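PDB 2P4G: bacterial bifunctional deaminase-reductase C-terminal domain-containing protein from Corynebacterium diphtheriae, which is a pyrimidine reductase-like protein, probably an NADP-dependent 5-amino-6-(5-phosphoribosylamino)uracil reductase of riboflavin biosynthesis. Local coordinates for residues A[115-120]-A[141-146]; A[36-41]-A[207-212]; A[47-52]-A[223-228]; A[91-96]-A[108-113]; A[242-247]-A[255-260]. All coordinates share one frame; numbering follows the deposited sequence.

Contact 1. Residues A[115-120]-A[141-146]. With EDO (1,2-ethanediol), chain N.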
# COMPACT_ATOMS: atom_id res chain seq x y z
N LEU A 115 4.29 24.50 3.99
CA LEU A 115 4.55 24.75 2.58
C LEU A 115 3.24 25.15 1.90
O LEU A 115 2.27 24.39 1.89
CB LEU A 115 5.09 23.47 1.94
CG LEU A 115 6.31 22.82 2.59
CD1 LEU A 115 6.78 21.64 1.75
CD2 LEU A 115 7.44 23.79 2.79
N SER A 116 3.22 26.34 1.33
CA SER A 116 2.00 26.90 0.76
C SER A 116 2.29 27.73 -0.45
O SER A 116 2.84 28.86 -0.34
CB SER A 116 1.30 27.77 1.82
OG SER A 116 0.13 28.37 1.26
N LYS A 117 1.89 27.25 -1.60
CA LYS A 117 2.05 28.06 -2.79
C LYS A 117 0.98 29.15 -2.89
O LYS A 117 1.27 30.24 -3.35
CB LYS A 117 2.14 27.18 -4.05
CG LYS A 117 3.45 26.32 -4.08
CD LYS A 117 3.73 25.69 -5.45
CE LYS A 117 4.45 24.34 -5.31
NZ LYS A 117 5.12 23.92 -6.60
N SER A 118 -0.23 28.89 -2.42
CA SER A 118 -1.33 29.89 -2.47
C SER A 118 -1.31 30.91 -1.33
O SER A 118 -1.81 32.03 -1.49
CB SER A 118 -2.70 29.20 -2.46
OG SER A 118 -3.01 28.69 -1.17
N LEU A 119 -0.78 30.49 -0.19
CA LEU A 119 -0.77 31.31 1.03
C LEU A 119 -2.18 31.48 1.64
O LEU A 119 -2.41 32.40 2.45
CB LEU A 119 -0.13 32.68 0.78
CG LEU A 119 1.38 32.70 0.54
CD1 LEU A 119 1.85 34.19 0.38
CD2 LEU A 119 2.08 31.96 1.71
N TYR A 120 -3.11 30.60 1.24
CA TYR A 120 -4.45 30.60 1.80
C TYR A 120 -4.35 29.93 3.17
O TYR A 120 -3.95 28.77 3.26
CB TYR A 120 -5.50 29.87 0.94
CG TYR A 120 -6.81 29.90 1.66
CD1 TYR A 120 -7.58 31.05 1.67
CD2 TYR A 120 -7.25 28.81 2.41
CE1 TYR A 120 -8.75 31.12 2.39
CE2 TYR A 120 -8.43 28.86 3.11
CZ TYR A 120 -9.17 30.01 3.12
OH TYR A 120 -10.34 30.10 3.85
N ILE A 141 6.62 28.63 3.96
CA ILE A 141 7.49 28.58 2.78
C ILE A 141 6.59 28.59 1.53
O ILE A 141 5.79 27.68 1.32
CB ILE A 141 8.39 27.31 2.75
CG1 ILE A 141 9.17 27.11 4.06
CG2 ILE A 141 9.33 27.34 1.51
CD1 ILE A 141 10.23 28.10 4.34
N THR A 142 6.74 29.62 0.71
CA THR A 142 5.97 29.78 -0.49
C THR A 142 6.91 30.09 -1.68
O THR A 142 8.13 29.96 -1.58
CB THR A 142 4.91 30.89 -0.28
OG1 THR A 142 4.09 30.99 -1.45
CG2 THR A 142 5.56 32.22 0.01
N GLN A 143 6.33 30.49 -2.80
CA GLN A 143 7.09 30.74 -4.00
C GLN A 143 6.52 31.97 -4.68
O GLN A 143 5.34 32.20 -4.63
CB GLN A 143 6.96 29.51 -4.90
CG GLN A 143 7.91 29.47 -6.07
CD GLN A 143 8.19 28.05 -6.56
OE1 GLN A 143 7.38 27.13 -6.40
NE2 GLN A 143 9.36 27.88 -7.18
N GLN A 144 7.36 32.79 -5.29
CA GLN A 144 6.84 33.91 -6.07
C GLN A 144 6.07 33.32 -7.22
O GLN A 144 6.65 32.59 -8.02
CB GLN A 144 7.97 34.78 -6.61
CG GLN A 144 7.49 36.07 -7.27
CD GLN A 144 7.17 37.17 -6.27
OE1 GLN A 144 7.92 37.41 -5.32
NE2 GLN A 144 6.05 37.86 -6.48
N PRO A 145 4.75 33.61 -7.31
CA PRO A 145 3.94 33.03 -8.38
C PRO A 145 4.39 33.53 -9.75
O PRO A 145 4.66 34.72 -9.91
CB PRO A 145 2.52 33.50 -8.04
CG PRO A 145 2.71 34.74 -7.27
CD PRO A 145 3.93 34.48 -6.45
N ALA A 146 4.48 32.60 -10.70
CA ALA A 146 5.09 32.86 -12.01
C ALA A 146 4.35 33.99 -12.69
O ALA A 146 4.94 35.02 -13.04
CB ALA A 146 5.05 31.59 -12.89
C1 EDO N . -0.22 22.88 0.05
O1 EDO N . -0.28 21.53 0.52
C2 EDO N . 1.02 23.06 -0.83
O2 EDO N . 0.94 24.34 -1.50
O HOH W 1 7.65 24.43 -7.68
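L115 and I141 sit beside each other on neighbouring parallel strands, their side chains running the same way, and the methyl L115 CD2 rests 3.6 Å from I141 CB. Next to this apolar pair the backbones are joined by S116 N, which donates to I141 O over 2.9 Å in an almost straight bond (172° at the hydrogen). I141 O also receives a CA-H contact from L115.

One residue further on, T142 turns its side chain to the departing chain. With chi1 at -176° its OG1 is carried away from its own backbone N and toward S116 O, but the bond suggested there is doubtful because that carbonyl oxygen is crowded in the model. W152 NE1 gives OG1 a second polar partner. L119 crosses T142 at about a right angle and lays CD2 3.6 Å from T142 CB, and L119 also touches helix 150-162.

K117 and Q143 run alongside each other at the surface without direct bonding: one water accepts from K117 NZ (2.8 Å) and donates to Q143 OE1 (3.0 Å). The amide nitrogen of Q143 is bound by P170 O. K117 N donates to O2 of an ethanediol at 3.1 Å.

The loop that leaves the strand is shaped by S116 OG, which accepts from L119 N at 2.7 Å, an ST motif. Helix 175-184 covers L115 and I141 through L176, I178 and A179. Strands 111-115 and 139-143 pair in parallel, neighbours in the mixed, helix-flanked sheet of a dihydrofolate reductase-like alpha/beta fold.

Contact 2. Residues A[36-41]-A[207-212]; sequences CRAIAI and GIVDRL. With EDO (1,2-ethanediol), chain L.
R37 lies alongside R211, both pointing the same way from one face of the sheet, and R211 CD sits over one face of the R37 guanidinium, 4.0 Å above its plane and toward its rim. The pair belongs to parallel strands 35-43 and 211-217, neighbours in the central sheet of a dihydrofolate reductase-like alpha/beta fold. The two guanidinium planes are turned 53° apart, and E35 forms salt bridges with both arginines, so the cationic ends gather round a carboxylate. R37 also makes a cation-pi contact with W72, and R211 NE reaches E244 of the hairpin beyond.

On the other face A38 CB touches V209 CG1 (4.0 Å) and L212 CD1 (3.9 Å), which meet it from directions about a right angle apart, and Y200 of helix 197-206 also touches it. Between the faces, A38 N donates to R211 O (3.0 Å) in the carbonyl plane, and L212 CA-H leans on A38 O. Further along strand 35-43, I41 N donates to an ethanediol oxygen.

The chain enters strand 211-217 through a turn that clasps C36. D210 N donates to C36 O at 2.8 Å, with a weak second bond from R211 N. D210 CG stands beside its own backbone N (chi1 -59°), which swings the carboxylate back to C36. There OD2 takes C36 N at 2.7 Å, nearly straight and almost along the C-O bond, while OD1 pairs with R262.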
# COMPACT_ATOMS: atom_id res chain seq x y z
N CYS A 36 16.44 13.31 8.15
CA CYS A 36 15.08 13.60 7.71
C CYS A 36 14.26 12.32 7.60
O CYS A 36 14.70 11.34 6.99
CB CYS A 36 15.10 14.30 6.36
SG CYS A 36 13.47 14.65 5.68
N ARG A 37 13.07 12.35 8.18
CA ARG A 37 12.15 11.23 8.16
C ARG A 37 10.80 11.69 7.67
O ARG A 37 10.34 12.78 8.00
CB ARG A 37 11.97 10.65 9.55
CG ARG A 37 13.26 10.24 10.17
CD ARG A 37 13.01 9.22 11.25
NE ARG A 37 14.21 8.93 12.03
CZ ARG A 37 14.18 8.19 13.13
NH1 ARG A 37 13.04 7.68 13.57
NH2 ARG A 37 15.30 7.97 13.79
N ALA A 38 10.17 10.84 6.87
CA ALA A 38 8.81 11.06 6.44
C ALA A 38 7.92 10.14 7.28
O ALA A 38 8.30 9.01 7.55
CB ALA A 38 8.68 10.75 4.96
N ILE A 39 6.77 10.64 7.72
CA ILE A 39 5.80 9.83 8.47
C ILE A 39 4.46 9.83 7.75
O ILE A 39 3.94 10.88 7.39
CB ILE A 39 5.68 10.25 9.97
CG1 ILE A 39 4.72 9.31 10.70
CG2 ILE A 39 5.25 11.74 10.14
CD1 ILE A 39 5.08 9.10 12.12
N ALA A 40 3.89 8.65 7.52
CA ALA A 40 2.72 8.59 6.66
C ALA A 40 1.80 7.43 7.05
O ALA A 40 2.22 6.51 7.75
CB ALA A 40 3.14 8.54 5.15
N ILE A 41 0.53 7.56 6.66
CA ILE A 41 -0.47 6.52 6.83
C ILE A 41 -1.09 6.20 5.47
O ILE A 41 -1.27 7.07 4.63
CB ILE A 41 -1.56 6.96 7.90
CG1 ILE A 41 -2.50 5.79 8.24
CG2 ILE A 41 -2.33 8.16 7.44
CD1 ILE A 41 -3.29 6.01 9.53
N GLY A 207 15.73 13.10 -2.87
CA GLY A 207 16.59 12.18 -2.14
C GLY A 207 16.96 12.65 -0.74
O GLY A 207 18.06 12.39 -0.27
N ILE A 208 16.05 13.32 -0.06
CA ILE A 208 16.40 13.89 1.24
C ILE A 208 15.81 13.07 2.39
O ILE A 208 16.12 13.34 3.54
CB ILE A 208 16.00 15.40 1.34
CG1 ILE A 208 14.48 15.58 1.33
CG2 ILE A 208 16.65 16.21 0.20
CD1 ILE A 208 14.07 17.02 1.36
N VAL A 209 14.99 12.08 2.07
CA VAL A 209 14.34 11.24 3.07
C VAL A 209 15.29 10.11 3.42
O VAL A 209 15.70 9.34 2.54
CB VAL A 209 12.98 10.72 2.56
CG1 VAL A 209 12.31 9.81 3.60
CG2 VAL A 209 12.07 11.91 2.19
N ASP A 210 15.67 10.03 4.69
CA ASP A 210 16.58 8.97 5.18
C ASP A 210 15.82 7.75 5.66
O ASP A 210 16.30 6.64 5.52
CB ASP A 210 17.38 9.48 6.37
CG ASP A 210 18.19 10.68 6.04
OD1 ASP A 210 19.04 10.54 5.15
OD2 ASP A 210 17.97 11.76 6.64
N ARG A 211 14.67 7.98 6.28
CA ARG A 211 13.82 6.93 6.84
C ARG A 211 12.38 7.31 6.66
O ARG A 211 12.05 8.49 6.60
CB ARG A 211 14.02 6.75 8.34
CG ARG A 211 15.11 5.85 8.65
CD ARG A 211 15.26 5.55 10.11
NE ARG A 211 16.45 4.71 10.19
CZ ARG A 211 17.69 5.17 10.07
NH1 ARG A 211 17.95 6.47 9.99
NH2 ARG A 211 18.70 4.31 10.11
N LEU A 212 11.54 6.27 6.64
CA LEU A 212 10.11 6.39 6.50
C LEU A 212 9.44 5.63 7.63
O LEU A 212 9.77 4.47 7.87
CB LEU A 212 9.70 5.79 5.15
CG LEU A 212 8.22 5.68 4.79
CD1 LEU A 212 7.55 7.04 4.81
CD2 LEU A 212 8.15 5.02 3.43
C1 EDO L . -0.73 10.29 4.88
O1 EDO L . 0.16 10.32 6.01
C2 EDO L . -1.15 11.71 4.52
O2 EDO L . -0.08 12.38 3.86

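Contact 3. Residues A[47-52]-A[223-228]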
# COMPACT_ATOMS: atom_id res chain seq x y z
N SER A 47 -3.91 4.35 -0.65
CA SER A 47 -4.57 5.64 -0.47
C SER A 47 -4.15 6.28 0.86
O SER A 47 -4.22 5.62 1.88
CB SER A 47 -6.08 5.51 -0.54
OG SER A 47 -6.66 6.80 -0.43
N ALA A 48 -3.70 7.54 0.82
CA ALA A 48 -3.35 8.29 2.03
C ALA A 48 -4.59 8.82 2.77
O ALA A 48 -4.49 9.23 3.94
CB ALA A 48 -2.41 9.48 1.67
N THR A 49 -5.73 8.86 2.09
CA THR A 49 -6.94 9.43 2.66
C THR A 49 -8.11 8.49 2.54
O THR A 49 -8.17 7.66 1.64
CB THR A 49 -7.35 10.79 1.99
OG1 THR A 49 -7.64 10.60 0.60
CG2 THR A 49 -6.27 11.88 2.17
N LEU A 50 -9.03 8.64 3.48
CA LEU A 50 -10.34 8.03 3.46
C LEU A 50 -11.30 9.19 3.70
O LEU A 50 -11.14 9.95 4.64
CB LEU A 50 -10.44 6.99 4.58
CG LEU A 50 -11.75 6.27 4.84
CD1 LEU A 50 -12.22 5.61 3.57
CD2 LEU A 50 -11.56 5.24 5.98
N SER A 51 -12.27 9.35 2.81
CA SER A 51 -13.14 10.49 2.85
C SER A 51 -12.32 11.79 2.95
O SER A 51 -12.65 12.69 3.75
CB SER A 51 -14.11 10.38 4.01
OG SER A 51 -15.00 9.31 3.81
N GLY A 52 -11.24 11.85 2.18
CA GLY A 52 -10.48 13.08 2.05
C GLY A 52 -9.52 13.41 3.15
O GLY A 52 -8.83 14.43 3.07
N PRO A 223 -11.89 3.80 -5.62
CA PRO A 223 -10.56 4.01 -6.17
C PRO A 223 -9.68 4.60 -5.13
O PRO A 223 -10.16 5.13 -4.14
CB PRO A 223 -10.81 5.03 -7.30
CG PRO A 223 -12.26 4.97 -7.56
CD PRO A 223 -12.86 4.73 -6.23
N VAL A 224 -8.38 4.51 -5.34
CA VAL A 224 -7.45 5.19 -4.47
C VAL A 224 -7.79 6.69 -4.51
O VAL A 224 -7.72 7.32 -5.56
CB VAL A 224 -5.98 4.90 -4.88
CG1 VAL A 224 -5.07 5.88 -4.25
CG2 VAL A 224 -5.60 3.50 -4.49
N GLU A 225 -8.22 7.24 -3.38
CA GLU A 225 -8.56 8.64 -3.34
C GLU A 225 -7.33 9.50 -3.58
O GLU A 225 -7.33 10.43 -4.35
CB GLU A 225 -9.08 9.03 -1.96
CG GLU A 225 -10.41 8.51 -1.60
CD GLU A 225 -10.82 8.98 -0.22
OE1 GLU A 225 -10.23 9.99 0.27
OE2 GLU A 225 -11.73 8.31 0.35
N SER A 226 -6.29 9.19 -2.84
CA SER A 226 -5.12 9.98 -2.87
C SER A 226 -3.87 9.08 -2.84
O SER A 226 -3.41 8.65 -1.77
CB SER A 226 -5.17 10.96 -1.72
OG SER A 226 -4.14 11.91 -1.88
N PRO A 227 -3.30 8.83 -4.01
CA PRO A 227 -2.08 8.04 -4.06
C PRO A 227 -1.09 8.51 -3.01
O PRO A 227 -0.79 9.71 -2.92
CB PRO A 227 -1.56 8.28 -5.47
CG PRO A 227 -2.77 8.55 -6.25
CD PRO A 227 -3.71 9.28 -5.35
N LEU A 228 -0.61 7.57 -2.20
CA LEU A 228 0.29 7.84 -1.10
C LEU A 228 1.41 8.81 -1.47
O LEU A 228 1.72 9.72 -0.70
CB LEU A 228 0.87 6.52 -0.60
CG LEU A 228 1.84 6.55 0.58
CD1 LEU A 228 1.18 7.27 1.79
CD2 LEU A 228 2.27 5.12 0.90
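The loop following strand 35-43 meets the loop following strand 219-222 where the E225 carboxylate is gripped by T49, S51 and G52. OE2 accepts S51 N at 2.7 Å through its syn lone pair. OE1 takes two donors from opposite faces of the carboxylate plane: T49 OG1 at 2.7 Å, 36° out of that plane, and G52 N at 2.9 Å on the syn side. Three bonds from three residues of one loop therefore fix the rotation of the group, which reaches them on a chain extended beyond CG. T49 contributes because its OG1 lies between backbone N and carbonyl carbon (chi1 62°), facing E225 and S226.

Beside the central sheet of this dihydrofolate reductase-like fold, the backbones form a single beta bridge, S47 with P227, in which A48 N donates to S226 O over 2.8 Å. S47 OG donates to T49 O at 2.7 Å and accepts weak bonds from E225 N and S226 N.

Apolar contacts flank this polar seam. V224 CG1 packs on S47 CA at 3.8 Å, and A48 CB faces L228 CD1 at 4.2 Å. L228 continues onto A40 of strand 35-43, and it also touches I44 of the second subunit; L50 packs on T238 of that same subunit.

Contact 4. Residues A[91-96]-A[108-113]. With EDO (1,2-ethanediol), chain I.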
# COMPACT_ATOMS: atom_id res chain seq x y z
N VAL A 91 1.86 23.26 17.56
CA VAL A 91 2.47 22.03 17.99
C VAL A 91 2.41 21.94 19.51
O VAL A 91 2.69 22.92 20.23
CB VAL A 91 3.90 21.91 17.46
CG1 VAL A 91 4.61 20.70 18.06
CG2 VAL A 91 3.88 21.86 15.92
N VAL A 92 1.97 20.77 19.98
CA VAL A 92 1.98 20.44 21.43
C VAL A 92 2.80 19.18 21.65
O VAL A 92 2.83 18.29 20.79
CB VAL A 92 0.54 20.22 22.04
CG1 VAL A 92 -0.33 21.44 21.86
CG2 VAL A 92 -0.14 19.03 21.39
N LEU A 93 3.45 19.10 22.80
CA LEU A 93 4.10 17.86 23.23
C LEU A 93 3.80 17.58 24.69
O LEU A 93 3.60 18.51 25.48
CB LEU A 93 5.63 17.91 23.01
CG LEU A 93 6.18 17.87 21.59
CD1 LEU A 93 7.67 18.15 21.63
CD2 LEU A 93 5.91 16.52 20.94
N PRO A 94 3.78 16.30 25.07
CA PRO A 94 3.61 15.92 26.45
C PRO A 94 4.65 16.53 27.39
O PRO A 94 5.80 16.76 27.04
CB PRO A 94 3.75 14.40 26.42
CG PRO A 94 3.42 14.01 25.05
CD PRO A 94 3.88 15.12 24.19
N HIS A 95 4.19 16.82 28.58
CA HIS A 95 5.01 17.48 29.56
C HIS A 95 6.37 16.76 29.69
O HIS A 95 7.42 17.40 29.75
CB HIS A 95 4.26 17.48 30.89
CG HIS A 95 5.00 18.11 32.00
ND1 HIS A 95 5.77 17.39 32.88
CD2 HIS A 95 5.09 19.41 32.38
CE1 HIS A 95 6.29 18.22 33.76
NE2 HIS A 95 5.90 19.45 33.48
N GLY A 96 6.31 15.42 29.73
CA GLY A 96 7.50 14.58 29.87
C GLY A 96 8.48 14.76 28.72
O GLY A 96 9.67 14.98 28.94
N GLY A 108 11.93 23.38 23.31
CA GLY A 108 10.86 22.55 23.85
C GLY A 108 10.02 21.88 22.79
O GLY A 108 9.65 20.73 22.92
N LEU A 109 9.74 22.64 21.73
CA LEU A 109 8.88 22.23 20.63
C LEU A 109 9.56 22.35 19.27
O LEU A 109 10.29 23.31 19.01
CB LEU A 109 7.62 23.09 20.61
CG LEU A 109 6.74 22.93 21.85
CD1 LEU A 109 5.98 24.21 22.12
CD2 LEU A 109 5.81 21.73 21.72
N PRO A 110 9.31 21.38 18.37
CA PRO A 110 9.81 21.54 17.02
C PRO A 110 9.12 22.67 16.27
O PRO A 110 7.98 22.99 16.55
CB PRO A 110 9.46 20.19 16.36
CG PRO A 110 8.28 19.71 17.13
CD PRO A 110 8.54 20.13 18.54
N LYS A 111 9.83 23.25 15.30
CA LYS A 111 9.30 24.32 14.49
C LYS A 111 8.38 23.74 13.44
O LYS A 111 8.79 22.90 12.63
CB LYS A 111 10.44 25.09 13.79
CG LYS A 111 10.01 26.35 13.04
CD LYS A 111 9.57 27.42 14.01
CE LYS A 111 9.21 28.75 13.34
NZ LYS A 111 8.75 29.74 14.37
N LEU A 112 7.14 24.20 13.44
CA LEU A 112 6.20 23.83 12.39
C LEU A 112 6.45 24.66 11.16
O LEU A 112 6.41 25.89 11.21
CB LEU A 112 4.75 24.03 12.87
CG LEU A 112 3.63 23.62 11.94
CD1 LEU A 112 3.71 22.12 11.55
CD2 LEU A 112 2.30 23.97 12.59
N THR A 113 6.67 23.97 10.04
CA THR A 113 7.00 24.58 8.75
C THR A 113 5.95 24.19 7.72
O THR A 113 5.72 23.00 7.45
CB THR A 113 8.41 24.15 8.26
OG1 THR A 113 9.35 24.41 9.30
CG2 THR A 113 8.84 24.91 6.98
C1 EDO I . 10.50 26.72 17.19
O1 EDO I . 9.80 25.77 18.01
C2 EDO I . 11.86 27.13 17.75
O2 EDO I . 12.96 26.53 17.03
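L109 CD2 lies over one face of the flat peptide between V92 and L93, 3.7 Å from L93 N, and the puckered P110 ring is met at its CG-CD end. There V91 CG1 comes obliquely to P110 CG at 3.9 Å, while L93 CD1 reaches P110 CD at 3.8 Å.

L109 runs antiparallel to the V91 and L93 side chains; one of its methyls, CD2, touches V91 CG1 at 4.0 Å and L93 CG at 3.9 Å. The V91 branches share the work: CG1, anti to the backbone N (chi1 173°), faces L109 and P110, whereas CG2 turns to L112 CB at 3.8 Å. L93 CD1 also approaches G108 O.

Outside the pair, I76 of strand 75-79 touches V91, P110 and L112, and R70 of helix 60-72 lies against V91 and L93. An ethanediol oxygen stands 2.7 Å from L109 O and also reaches E135 O.

Helix 95-103 begins within 91-96, after P94 at its N-cap, and the chain then returns to strand 111-115. Segments 91-96 and 108-113 meet without a hydrogen bond between them: they are joined by methyl and methylene contacts, consistent with association through shape and the burial of apolar surface.

Contact 5. Residues A[242-247]-A[255-260]; sequences VLEMLS and FSRYKV
An antiparallel beta hairpin joins strand 237-248, outermost in this chain's sheet, to strand 254-260, and L243 packs on Y258 across it. L243 CD1 makes a CH-pi contact over one face of the Y258 ring, 3.9 Å from its centroid and 23° off the normal. CG anti to the backbone N (chi1 -177°) brings the methyl there. This face continues through L246 and S256 and meets the second subunit, where L243 touches G252 and Y258 touches I254 of that subunit.

Midway a classic beta bulge shifts the register by one: E244 and M245 both face R257. R257 O accepts from both, E244 N at 2.7 Å and M245 N at 3.2 Å, the latter on a lone pair. R257 N returns a bond to M245 O, and the V242-K259 and S247-F255 pairs hold the ends.

On the opposite face the bulge places two side chains around R257. M245, present as selenomethionine, lays CG 3.3 Å above the centre of the guanidinium plane. E244 OE1 forms a salt bridge with R257 NE at 2.8 Å; as a hydrogen bond it is weak, and the carboxylate stands 79° from the guanidinium plane. R211 also pairs with OE1, so this oxygen has two cationic neighbours, which would probably favour its charged form. R257 NH1 is bound by the carbonyl oxygens of I21 and G24. E244 OE2 comes within 3.3 Å of K259 CB.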
# COMPACT_ATOMS: atom_id res chain seq x y z
N VAL A 242 14.85 -0.73 3.23
CA VAL A 242 15.27 -1.76 4.19
C VAL A 242 14.32 -1.63 5.37
O VAL A 242 14.26 -0.57 6.01
CB VAL A 242 16.74 -1.58 4.64
CG1 VAL A 242 17.10 -2.51 5.84
CG2 VAL A 242 17.67 -1.84 3.47
N LEU A 243 13.55 -2.68 5.62
CA LEU A 243 12.66 -2.74 6.77
C LEU A 243 13.53 -2.83 8.02
O LEU A 243 14.39 -3.70 8.12
CB LEU A 243 11.72 -3.94 6.68
CG LEU A 243 10.68 -4.07 7.80
CD1 LEU A 243 9.71 -2.89 7.79
CD2 LEU A 243 9.93 -5.44 7.73
N GLU A 244 13.32 -1.92 8.96
CA GLU A 244 14.08 -1.88 10.20
C GLU A 244 13.26 -2.30 11.42
O GLU A 244 13.80 -2.89 12.36
CB GLU A 244 14.60 -0.48 10.42
CG GLU A 244 15.70 -0.05 9.50
CD GLU A 244 16.15 1.38 9.80
OE1 GLU A 244 15.42 2.12 10.48
OE2 GLU A 244 17.24 1.76 9.34
N MSE A 245 11.98 -1.96 11.41
CA MSE A 245 11.09 -2.14 12.56
C MSE A 245 9.74 -2.52 12.02
O MSE A 245 9.28 -1.90 11.08
CB MSE A 245 10.87 -0.82 13.30
CG MSE A 245 12.06 -0.23 14.00
SE MSE A 245 12.46 -1.17 15.66
CE MSE A 245 10.83 -0.71 16.60
N LEU A 246 9.10 -3.49 12.63
CA LEU A 246 7.75 -3.87 12.28
C LEU A 246 6.94 -4.17 13.53
O LEU A 246 7.38 -4.91 14.39
CB LEU A 246 7.76 -5.10 11.40
CG LEU A 246 6.41 -5.64 10.95
CD1 LEU A 246 5.72 -4.60 10.08
CD2 LEU A 246 6.63 -6.97 10.22
N SER A 247 5.73 -3.63 13.58
CA SER A 247 4.86 -3.76 14.72
C SER A 247 3.40 -3.57 14.29
O SER A 247 3.13 -3.12 13.17
CB SER A 247 5.28 -2.72 15.77
OG SER A 247 4.32 -2.59 16.77
N PHE A 255 2.71 -0.85 11.81
CA PHE A 255 3.66 0.22 11.88
C PHE A 255 4.97 -0.35 11.39
O PHE A 255 5.40 -1.41 11.85
CB PHE A 255 3.80 0.74 13.31
CG PHE A 255 2.51 1.19 13.90
CD1 PHE A 255 1.97 2.41 13.55
CD2 PHE A 255 1.83 0.39 14.79
CE1 PHE A 255 0.80 2.83 14.08
CE2 PHE A 255 0.65 0.82 15.33
CZ PHE A 255 0.13 2.04 14.98
N SER A 256 5.59 0.38 10.48
CA SER A 256 6.81 -0.06 9.82
C SER A 256 7.77 1.12 9.76
O SER A 256 7.36 2.24 9.54
CB SER A 256 6.51 -0.55 8.40
OG SER A 256 6.07 0.53 7.59
N ARG A 257 9.05 0.86 10.01
CA ARG A 257 10.09 1.82 9.82
C ARG A 257 11.04 1.24 8.79
O ARG A 257 11.56 0.11 8.98
CB ARG A 257 10.85 2.05 11.11
CG ARG A 257 11.77 3.25 11.03
CD ARG A 257 12.52 3.48 12.31
NE ARG A 257 13.56 2.50 12.47
CZ ARG A 257 14.28 2.34 13.58
NH1 ARG A 257 14.06 3.10 14.64
NH2 ARG A 257 15.23 1.42 13.61
N TYR A 258 11.27 2.01 7.73
CA TYR A 258 12.21 1.67 6.66
C TYR A 258 13.32 2.69 6.53
O TYR A 258 13.11 3.88 6.73
CB TYR A 258 11.51 1.69 5.32
CG TYR A 258 10.41 0.69 5.13
CD1 TYR A 258 10.68 -0.61 4.64
CD2 TYR A 258 9.07 1.04 5.37
CE1 TYR A 258 9.65 -1.53 4.41
CE2 TYR A 258 8.03 0.12 5.16
CZ TYR A 258 8.33 -1.15 4.67
OH TYR A 258 7.31 -2.04 4.46
N LYS A 259 14.48 2.20 6.12
CA LYS A 259 15.59 3.05 5.72
C LYS A 259 15.51 3.25 4.22
O LYS A 259 15.41 2.28 3.47
CB LYS A 259 16.91 2.40 6.12
CG LYS A 259 18.19 2.97 5.47
CD LYS A 259 18.46 4.42 5.87
CE LYS A 259 19.94 4.74 5.79
NZ LYS A 259 20.78 3.85 6.65
N VAL A 260 15.57 4.50 3.77
CA VAL A 260 15.51 4.81 2.34
C VAL A 260 16.88 4.69 1.68
O VAL A 260 17.83 5.30 2.12
CB VAL A 260 14.96 6.22 2.10
CG1 VAL A 260 15.04 6.58 0.63
CG2 VAL A 260 13.54 6.31 2.61

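Four contacts reach one mixed sheet: contacts 1 and 4 toward one end, contact 2 in its interior and contact 5 at the other end, so the centres of contacts 1 and 5 lie about 33 Å apart. Contacts 1 and 4 touch where I141 CG1 packs on T113 CG2 at 3.7 Å. Contacts 2 and 5 lie on adjacent strands, 211-217 and 254-260, and R211 NE meets E244 OE1 at 2.8 Å. Contact 3 adjoins contact 2 through I41 O and L228 CD1, 3.8 Å apart, and its segments alternate with those of contact 2 along the chain. Contacts 2, 3 and 5 also touch the second subunit; contacts 1 and 4 do not.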